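Local atomic coordinates of ABC transporter, solute-binding protein (Staphylococcus aureus, PDB entry 6LKK), a protein that binds glucose 6-phosphate in a cleft as the extracellular solute-binding protein of a bacterial two-component sensing system. Residues A[204-208]-A[209-213]. Sequence-based numbering, arbitrary orientation.
Sequences IVYPI and EGTML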
loop_
_atom_site.group_PDB
_atom_site.type_symbol
_atom_site.label_atom_id
_atom_site.label_comp_id
_atom_site.label_asym_id
_atom_site.label_seq_id
_atom_site.Cartn_x
_atom_site.Cartn_y
_atom_site.Cartn_z
ATOM N N ILE A 204 5.146 11.268 11.162
ATOM C CA ILE A 204 5.446 10.142 10.283
ATOM C C ILE A 204 6.853 9.661 10.607
ATOM O O ILE A 204 7.810 10.446 10.577
ATOM C CB ILE A 204 5.312 10.541 8.806
ATOM C CG1 ILE A 204 3.893 11.063 8.540
ATOM C CG2 ILE A 204 5.627 9.358 7.899
ATOM C CD1 ILE A 204 3.697 11.684 7.175
ATOM N N VAL A 205 6.977 8.377 10.932
ATOM C CA VAL A 205 8.240 7.779 11.348
ATOM C C VAL A 205 8.577 6.648 10.389
ATOM O O VAL A 205 7.779 5.718 10.202
ATOM C CB VAL A 205 8.179 7.269 12.797
ATOM C CG1 VAL A 205 9.448 6.497 13.156
ATOM C CG2 VAL A 205 7.981 8.430 13.758
ATOM N N TYR A 206 9.761 6.723 9.789
ATOM C CA TYR A 206 10.279 5.646 8.969
ATOM C C TYR A 206 11.174 4.780 9.843
ATOM O O TYR A 206 12.274 5.221 10.210
ATOM C CB TYR A 206 11.057 6.208 7.781
ATOM C CG TYR A 206 10.214 7.107 6.898
ATOM C CD1 TYR A 206 10.082 8.465 7.170
ATOM C CD2 TYR A 206 9.534 6.592 5.801
ATOM C CE1 TYR A 206 9.301 9.285 6.371
ATOM C CE2 TYR A 206 8.751 7.406 4.998
ATOM C CZ TYR A 206 8.642 8.751 5.285
ATOM O OH TYR A 206 7.871 9.568 4.488
ATOM N N PRO A 207 10.757 3.568 10.216
ATOM C CA PRO A 207 11.477 2.836 11.271
ATOM C C PRO A 207 12.947 2.626 10.935
ATOM O O PRO A 207 13.297 2.143 9.855
ATOM C CB PRO A 207 10.720 1.503 11.369
ATOM C CG PRO A 207 9.790 1.454 10.203
ATOM C CD PRO A 207 9.554 2.854 9.761
ATOM N N ILE A 208 13.812 2.981 11.892
ATOM C CA ILE A 208 15.251 2.913 11.667
ATOM C C ILE A 208 15.730 1.480 11.459
ATOM O O ILE A 208 16.766 1.268 10.820
ATOM C CB ILE A 208 16.017 3.579 12.829
ATOM C CG1 ILE A 208 15.677 2.925 14.172
ATOM C CG2 ILE A 208 15.712 5.074 12.875
ATOM C CD1 ILE A 208 16.580 3.368 15.315
ATOM N N GLU A 209 15.006 0.483 11.975
ATOM C CA GLU A 209 15.433 -0.903 11.808
ATOM C C GLU A 209 15.260 -1.406 10.383
ATOM O O GLU A 209 15.818 -2.452 10.040
ATOM C CB GLU A 209 14.659 -1.831 12.744
ATOM C CG GLU A 209 14.785 -1.500 14.219
ATOM C CD GLU A 209 13.741 -0.511 14.692
ATOM O OE1 GLU A 209 13.016 0.051 13.839
ATOM O OE2 GLU A 209 13.641 -0.299 15.919
ATOM N N GLY A 210 14.502 -0.697 9.556
ATOM C CA GLY A 210 14.195 -1.175 8.226
ATOM C C GLY A 210 12.755 -0.896 7.868
ATOM O O GLY A 210 11.829 -1.398 8.513
ATOM N N THR A 211 12.568 -0.091 6.829
ATOM C CA THR A 211 11.253 0.317 6.359
ATOM C C THR A 211 10.878 -0.502 5.130
ATOM O O THR A 211 11.640 -0.560 4.161
ATOM C CB THR A 211 11.258 1.811 6.029
ATOM O OG1 THR A 211 11.568 2.556 7.215
ATOM C CG2 THR A 211 9.916 2.263 5.479
ATOM N N MET A 212 9.710 -1.137 5.176
ATOM C CA MET A 212 9.223 -1.894 4.031
ATOM C C MET A 212 8.751 -0.944 2.936
ATOM O O MET A 212 7.989 -0.007 3.201
ATOM C CB MET A 212 8.081 -2.816 4.460
ATOM C CG MET A 212 7.509 -3.686 3.351
ATOM S SD MET A 212 8.727 -4.790 2.619
ATOM C CE MET A 212 9.171 -5.755 4.055
ATOM N N LEU A 213 9.197 -1.183 1.702
ATOM C CA LEU A 213 8.754 -0.410 0.545
ATOM C C LEU A 213 7.805 -1.272 -0.277
ATOM O O LEU A 213 8.220 -2.268 -0.877
ATOM C CB LEU A 213 9.934 0.053 -0.304
ATOM C CG LEU A 213 9.572 0.951 -1.493
ATOM C CD1 LEU A 213 9.013 2.283 -1.021
ATOM C CD2 LEU A 213 10.774 1.168 -2.395
#
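Between Pro207 and Gly210 the backbone folds into a type I beta turn, closed by Gly210 N bonding to Pro207 O at 3.1 Å with an N-H...O angle of 162°. The turn sits in the loop that joins strand 202-205 to strand 213-221 of a periplasmic-binding-protein fold, and both strands pair with strand 92-105. The amide does not meet the carbonyl in its plane: the nitrogen sits 52° above it. A second, weak bond reaches the same oxygen from Thr211 OG1, 3.2 Å away, so two donors share one buried acceptor. The Thr211 hydroxyl turns beside its own backbone N and over the proline, where OG1 also packs 3.3 Å from Pro207 CD; the two side chains cross at nearly a right angle. The threonine's other branch, CG2, comes up to the edge of the Tyr206 ring, close to its plane, while the phenol OH is held further out by Glu189 and the backbone N of Glu268. Gly210, the last residue of the turn, has backbone angles in a region accessible essentially to glycine. Glu209 bends at chi2 (89°), folding its carboxylate back alongside Ile208 CG1, with OE1 3.7 Å from Pro207 CB, and there both oxygens are taken by backbone amides: OE1 by Tyr117 N and OE2 by Gln118 N. That grip fixes the rotation of the carboxylate and ties the turn to the neighbouring loop. Asn214, which binds glucose 6-phosphate, lies just beyond this segment, its side chain about 8 Å from that of Thr211. Glu209 CD lies 4.0 Å from Ile208 CG1.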